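Local coordinates for protein fructose-bisphosphate aldolase (Slackia heliotrinireducens, PDB 4MOZ) that belongs to the DeoC/LacD family of aldolases and folds as a TIM barrel, a closed ring of eight parallel strands wrapped by helices, at residues A113-Y118 / S149-T154; G142-L147 / W176-G181. All coordinates share one frame; numbering follows the deposited sequence.

Contact 2 (142-147 with 176-181) is buried at the C-terminal ends of neighbouring strands 138-145 and 172-177; contact 1 (113-118 with 149-154) lies in the loops beyond the strand ends, on the side of the barrel where TIM-barrel enzymes characteristically carry their active sites. Their centres are about 10 Å apart, that of contact 1 about 22 Å from the chain's centre against about 13 Å for contact 2. They touch directly: Pro117 CG packs 3.7 Å from Tyr146 CG, and Ser149 CB comes within 3.4 Å of Arg180 O. Along the chain their segments alternate, so the peptide leaving contact 2 at Leu147 enters contact 1 almost at once at Ser149, leading into helix 152-168.

Contact 1. Residues A113-Y118 / S149-T154; sequences AQDDPY and SEYEAT
The extended backbone of Asp116 to Tyr118 runs past a type I turn from Ser149 to Glu152, bringing the CA atoms of Asp116 and Ser149 to 5.3 Å. Ser149 OG is gripped from both segments: anti to the backbone N (chi1 170°), it donates to Pro117 O at 2.7 Å while accepting from Tyr151 N in an ST turn. One small side chain thus ties the loop to the turn and holds the turn's own shape. Beside it, Asp116 OD2 takes the N-H of Glu150 at 2.8 Å, on its anti side and slightly out of the carboxylate plane, while its OD1 accepts from Lys182 N. Glu150 OE2 accepts from Gln114 NE2 of a second subunit and has a long, weak ion pair with Lys182, which may offset the nearby like charge of Asp116. Tyr151 reaches across the loop: its hydroxyl donates to the syn lone pair of Asp115 OD2 at 2.7 Å, with carboxylate and ring nearly perpendicular, 84° apart. The edge of this ring also meets backbone oxygen, CE2 lying 3.2 Å from Asp116 O. CB of Tyr118 packs 3.8 Å from CB of Tyr151, and Tyr118 OH, weakly hydrogen-bonded to Glu158 OE2, lies against the methyl CG2 of Thr154. Tyr151 is the N-cap residue of helix 152-168, so the contact joins the loop between strand 99-102 and helix 125-132 to the start of the helix that follows strand 138-145, at interfaces with two other subunits, one reached by Glu150 and the other by Gln114.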
loop_
_atom_site.group_PDB
_atom_site.type_symbol
_atom_site.label_atom_id
_atom_site.label_comp_id
_atom_site.label_asym_id
_atom_site.label_seq_id
_atom_site.Cartn_x
_atom_site.Cartn_y
_atom_site.Cartn_z
ATOM N N ALA C 113 -12.225 -19.577 -12.066
ATOM C CA ALA C 113 -13.595 -19.705 -11.553
ATOM C C ALA C 113 -13.724 -19.307 -10.078
ATOM O O ALA C 113 -14.774 -18.816 -9.654
ATOM C CB ALA C 113 -14.116 -21.122 -11.779
ATOM N N GLN C 114 -12.657 -19.522 -9.307
ATOM C CA GLN C 114 -12.611 -19.116 -7.904
ATOM C C GLN C 114 -12.281 -17.628 -7.776
ATOM O O GLN C 114 -12.972 -16.896 -7.065
ATOM C CB GLN C 114 -11.592 -19.952 -7.113
ATOM C CG GLN C 114 -11.472 -19.542 -5.647
ATOM C CD GLN C 114 -10.308 -20.192 -4.915
ATOM O OE1 GLN C 114 -9.806 -21.243 -5.318
ATOM N NE2 GLN C 114 -9.881 -19.570 -3.819
ATOM N N ASP C 115 -11.219 -17.199 -8.457
ATOM C CA ASP C 115 -10.760 -15.808 -8.414
ATOM C C ASP C 115 -9.885 -15.519 -9.633
ATOM O O ASP C 115 -9.102 -16.371 -10.056
ATOM C CB ASP C 115 -9.972 -15.542 -7.121
ATOM C CG ASP C 115 -9.895 -14.053 -6.751
ATOM O OD1 ASP C 115 -10.728 -13.239 -7.218
ATOM O OD2 ASP C 115 -8.991 -13.694 -5.963
ATOM N N ASP C 116 -10.034 -14.323 -10.197
ATOM C CA ASP C 116 -9.199 -13.868 -11.307
ATOM C C ASP C 116 -7.711 -13.931 -10.935
ATOM O O ASP C 116 -7.363 -13.756 -9.770
ATOM C CB ASP C 116 -9.586 -12.441 -11.709
ATOM C CG ASP C 116 -10.762 -12.394 -12.672
ATOM O OD1 ASP C 116 -11.309 -13.454 -13.045
ATOM O OD2 ASP C 116 -11.146 -11.278 -13.066
ATOM N N PRO C 117 -6.834 -14.176 -11.923
ATOM C CA PRO C 117 -5.415 -14.363 -11.611
ATOM C C PRO C 117 -4.663 -13.070 -11.296
ATOM O O PRO C 117 -4.979 -12.003 -11.840
ATOM C CB PRO C 117 -4.855 -14.989 -12.891
ATOM C CG PRO C 117 -5.731 -14.450 -13.976
ATOM C CD PRO C 117 -7.104 -14.303 -13.370
ATOM N N TYR C 118 -3.680 -13.191 -10.407
ATOM C CA TYR C 118 -2.717 -12.136 -10.147
ATOM C C TYR C 118 -1.335 -12.755 -9.911
ATOM O O TYR C 118 -1.174 -13.642 -9.070
ATOM C CB TYR C 118 -3.148 -11.273 -8.952
ATOM C CG TYR C 118 -2.076 -10.313 -8.463
ATOM C CD1 TYR C 118 -1.358 -9.519 -9.360
ATOM C CD2 TYR C 118 -1.791 -10.185 -7.104
ATOM C CE1 TYR C 118 -0.375 -8.648 -8.921
ATOM C CE2 TYR C 118 -0.810 -9.307 -6.653
ATOM C CZ TYR C 118 -0.103 -8.544 -7.567
ATOM O OH TYR C 118 0.874 -7.667 -7.144
ATOM N N SER C 149 -8.219 -9.472 -16.202
ATOM C CA SER C 149 -8.369 -9.939 -14.828
ATOM C C SER C 149 -8.815 -8.760 -13.973
ATOM O O SER C 149 -8.481 -7.615 -14.277
ATOM C CB SER C 149 -7.040 -10.479 -14.291
ATOM O OG SER C 149 -7.105 -10.722 -12.891
ATOM N N GLU C 150 -9.551 -9.032 -12.901
ATOM C CA GLU C 150 -9.910 -7.975 -11.951
ATOM C C GLU C 150 -8.684 -7.371 -11.259
ATOM O O GLU C 150 -8.776 -6.306 -10.657
ATOM C CB GLU C 150 -10.937 -8.473 -10.932
ATOM C CG GLU C 150 -12.316 -8.641 -11.549
ATOM C CD GLU C 150 -13.396 -8.997 -10.551
ATOM O OE1 GLU C 150 -13.104 -9.068 -9.336
ATOM O OE2 GLU C 150 -14.545 -9.204 -10.995
ATOM N N TYR C 151 -7.540 -8.044 -11.368
ATOM C CA TYR C 151 -6.286 -7.526 -10.826
ATOM C C TYR C 151 -5.365 -6.937 -11.902
ATOM O O TYR C 151 -4.185 -6.695 -11.646
ATOM C CB TYR C 151 -5.569 -8.614 -10.022
ATOM C CG TYR C 151 -6.434 -9.233 -8.948
ATOM C CD1 TYR C 151 -6.680 -8.563 -7.747
ATOM C CD2 TYR C 151 -7.011 -10.484 -9.134
ATOM C CE1 TYR C 151 -7.479 -9.132 -6.762
ATOM C CE2 TYR C 151 -7.807 -11.061 -8.159
ATOM C CZ TYR C 151 -8.039 -10.387 -6.976
ATOM O OH TYR C 151 -8.829 -10.971 -6.014
ATOM N N GLU C 152 -5.920 -6.699 -13.093
ATOM C CA GLU C 152 -5.193 -6.100 -14.227
ATOM C C GLU C 152 -4.412 -4.843 -13.831
ATOM O O GLU C 152 -3.250 -4.690 -14.204
ATOM C CB GLU C 152 -6.158 -5.772 -15.373
ATOM C CG GLU C 152 -5.543 -5.018 -16.551
ATOM C CD GLU C 152 -6.587 -4.495 -17.531
ATOM O OE1 GLU C 152 -7.077 -5.295 -18.361
ATOM O OE2 GLU C 152 -6.910 -3.282 -17.482
ATOM N N ALA C 153 -5.057 -3.963 -13.068
ATOM C CA ALA C 153 -4.478 -2.673 -12.684
ATOM C C ALA C 153 -3.139 -2.799 -11.963
ATOM O O ALA C 153 -2.194 -2.060 -12.258
ATOM C CB ALA C 153 -5.459 -1.883 -11.831
ATOM N N THR C 154 -3.068 -3.733 -11.017
ATOM C CA THR C 154 -1.857 -3.958 -10.233
ATOM C C THR C 154 -0.701 -4.381 -11.137
ATOM O O THR C 154 0.420 -3.882 -10.997
ATOM C CB THR C 154 -2.091 -5.023 -9.145
ATOM O OG1 THR C 154 -3.274 -4.692 -8.407
ATOM C CG2 THR C 154 -0.906 -5.093 -8.187
#

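Contact 2. Residues G142-L147 / W176-G181; sequences GYTLYL and WIYPRG
Tyr146 CE1 lies over one face of the Arg180 guanidinium, 3.6 Å from NH1, just past the ends of neighbouring parallel TIM-barrel strands 138-145 and 172-177, which helix 152-168 joins as a beta-alpha-beta unit. Arg180 starts with CG anti to the backbone N (chi1 -170°) and bends at chi3 (-61°), which lays its guanidinium along the Tyr146 ring, planes 39° apart; Glu188 holds it by a salt bridge to NE. One face of the Tyr146 ring carries Thr144 CG2, 3.5 Å above the plane near the rim, and its edge meets Tyr178 O. Trp176 presents its indole edge to Tyr143 O and to Gly142, whose CA lies 3.6 Å from CZ3. Thr144 and Trp176 pair on the face where Lys102 makes a cation-pi contact with the indole and hydrogen-bonds through NZ to Thr144 OG1. On the other face Leu145 lies alongside Ile177, pointing the same way, and Leu147 CD1 packs 3.6 Å from Ile177 CG2, both residues covered by helix 191-204. The strands are stitched by Trp176 N to Tyr143 O and Leu145 N to Trp176 O, both 2.8 Å. Pairing continues past the regular strands, with Tyr178 N bonded to Leu145 O, and finishes where Arg180 N donates to Leu147 O at 3.0 Å, with Pro179 CA in CA-H...O contact with that same oxygen.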
loop_
_atom_site.group_PDB
_atom_site.type_symbol
_atom_site.label_atom_id
_atom_site.label_comp_id
_atom_site.label_asym_id
_atom_site.label_seq_id
_atom_site.Cartn_x
_atom_site.Cartn_y
_atom_site.Cartn_z
ATOM N N GLY C 142 11.696 -10.478 -17.352
ATOM C CA GLY C 142 10.400 -10.935 -17.828
ATOM C C GLY C 142 9.299 -10.645 -16.821
ATOM O O GLY C 142 9.545 -10.616 -15.615
ATOM N N TYR C 143 8.084 -10.432 -17.321
ATOM C CA TYR C 143 6.924 -10.156 -16.478
ATOM C C TYR C 143 5.655 -10.609 -17.186
ATOM O O TYR C 143 5.511 -10.396 -18.393
ATOM C CB TYR C 143 6.847 -8.659 -16.142
ATOM C CG TYR C 143 5.816 -8.314 -15.093
ATOM C CD1 TYR C 143 4.503 -8.001 -15.460
ATOM C CD2 TYR C 143 6.144 -8.300 -13.733
ATOM C CE1 TYR C 143 3.548 -7.689 -14.509
ATOM C CE2 TYR C 143 5.190 -7.982 -12.775
ATOM C CZ TYR C 143 3.893 -7.682 -13.173
ATOM O OH TYR C 143 2.924 -7.376 -12.245
ATOM N N THR C 144 4.745 -11.232 -16.437
ATOM C CA THR C 144 3.450 -11.675 -16.968
ATOM C C THR C 144 2.307 -10.736 -16.581
ATOM O O THR C 144 2.194 -10.335 -15.424
ATOM C CB THR C 144 3.101 -13.090 -16.465
ATOM O OG1 THR C 144 4.110 -14.003 -16.895
ATOM C CG2 THR C 144 1.748 -13.550 -17.011
ATOM N N LEU C 145 1.456 -10.401 -17.549
ATOM C CA LEU C 145 0.239 -9.625 -17.283
ATOM C C LEU C 145 -0.984 -10.395 -17.748
ATOM O O LEU C 145 -1.011 -10.883 -18.879
ATOM C CB LEU C 145 0.254 -8.277 -18.008
ATOM C CG LEU C 145 1.308 -7.229 -17.673
ATOM C CD1 LEU C 145 2.499 -7.349 -18.616
ATOM C CD2 LEU C 145 0.681 -5.845 -17.772
ATOM N N TYR C 146 -1.986 -10.504 -16.876
ATOM C CA TYR C 146 -3.283 -11.050 -17.263
ATOM C C TYR C 146 -4.251 -9.899 -17.486
ATOM O O TYR C 146 -4.896 -9.426 -16.554
ATOM C CB TYR C 146 -3.824 -12.041 -16.216
ATOM C CG TYR C 146 -2.802 -13.071 -15.788
ATOM C CD1 TYR C 146 -2.497 -14.169 -16.599
ATOM C CD2 TYR C 146 -2.120 -12.936 -14.582
ATOM C CE1 TYR C 146 -1.544 -15.104 -16.209
ATOM C CE2 TYR C 146 -1.170 -13.861 -14.187
ATOM C CZ TYR C 146 -0.883 -14.940 -14.998
ATOM O OH TYR C 146 0.068 -15.850 -14.592
ATOM N N LEU C 147 -4.325 -9.427 -18.726
ATOM C CA LEU C 147 -5.290 -8.391 -19.083
ATOM C C LEU C 147 -6.691 -8.943 -18.904
ATOM O O LEU C 147 -6.919 -10.134 -19.112
ATOM C CB LEU C 147 -5.086 -7.917 -20.524
ATOM C CG LEU C 147 -3.693 -7.385 -20.899
ATOM C CD1 LEU C 147 -3.665 -6.966 -22.365
ATOM C CD2 LEU C 147 -3.244 -6.238 -20.001
ATOM N N TRP C 176 5.122 -11.396 -20.984
ATOM C CA TRP C 176 4.129 -12.412 -21.292
ATOM C C TRP C 176 2.800 -11.762 -21.107
ATOM O O TRP C 176 2.518 -11.225 -20.043
ATOM C CB TRP C 176 4.223 -13.569 -20.315
ATOM C CG TRP C 176 5.339 -14.546 -20.559
ATOM C CD1 TRP C 176 5.224 -15.874 -20.953
ATOM C CD2 TRP C 176 6.783 -14.318 -20.388
ATOM N NE1 TRP C 176 6.457 -16.462 -21.054
ATOM C CE2 TRP C 176 7.437 -15.587 -20.726
ATOM C CE3 TRP C 176 7.568 -13.235 -20.011
ATOM C CZ2 TRP C 176 8.819 -15.741 -20.678
ATOM C CZ3 TRP C 176 8.958 -13.395 -19.974
ATOM C CH2 TRP C 176 9.570 -14.623 -20.295
ATOM N N ILE C 177 1.962 -11.778 -22.130
ATOM C CA ILE C 177 0.645 -11.182 -21.978
ATOM C C ILE C 177 -0.450 -12.174 -22.341
ATOM O O ILE C 177 -0.679 -12.464 -23.516
ATOM C CB ILE C 177 0.501 -9.845 -22.738
ATOM C CG1 ILE C 177 1.600 -8.863 -22.299
ATOM C CG2 ILE C 177 -0.877 -9.255 -22.483
ATOM C CD1 ILE C 177 1.402 -7.423 -22.740
ATOM N N TYR C 178 -1.100 -12.701 -21.305
ATOM C CA TYR C 178 -2.159 -13.684 -21.452
ATOM C C TYR C 178 -3.456 -13.134 -20.883
ATOM O O TYR C 178 -3.696 -13.245 -19.681
ATOM C CB TYR C 178 -1.806 -14.966 -20.702
ATOM C CG TYR C 178 -0.543 -15.660 -21.150
ATOM C CD1 TYR C 178 -0.308 -15.938 -22.499
ATOM C CD2 TYR C 178 0.400 -16.079 -20.218
ATOM C CE1 TYR C 178 0.842 -16.592 -22.902
ATOM C CE2 TYR C 178 1.551 -16.734 -20.612
ATOM C CZ TYR C 178 1.764 -16.989 -21.951
ATOM O OH TYR C 178 2.907 -17.645 -22.333
ATOM N N PRO C 179 -4.297 -12.523 -21.734
ATOM C CA PRO C 179 -5.590 -12.080 -21.228
ATOM C C PRO C 179 -6.343 -13.245 -20.593
ATOM O O PRO C 179 -6.641 -14.242 -21.251
ATOM C CB PRO C 179 -6.293 -11.559 -22.481
ATOM C CG PRO C 179 -5.170 -11.067 -23.335
ATOM C CD PRO C 179 -4.057 -12.057 -23.113
ATOM N N ARG C 180 -6.603 -13.125 -19.299
ATOM C CA ARG C 180 -7.206 -14.202 -18.535
ATOM C C ARG C 180 -8.090 -13.642 -17.438
ATOM O O ARG C 180 -7.731 -12.679 -16.756
ATOM C CB ARG C 180 -6.132 -15.110 -17.931
ATOM C CG ARG C 180 -6.681 -16.399 -17.328
ATOM C CD ARG C 180 -5.564 -17.363 -16.950
ATOM N NE ARG C 180 -4.768 -17.748 -18.114
ATOM C CZ ARG C 180 -3.524 -18.217 -18.063
ATOM N NH1 ARG C 180 -2.906 -18.372 -16.895
ATOM N NH2 ARG C 180 -2.894 -18.530 -19.189
ATOM N N GLY C 181 -9.247 -14.265 -17.269
ATOM C CA GLY C 181 -10.187 -13.852 -16.251
ATOM C C GLY C 181 -11.617 -14.130 -16.654
ATOM O O GLY C 181 -11.906 -14.437 -17.810
#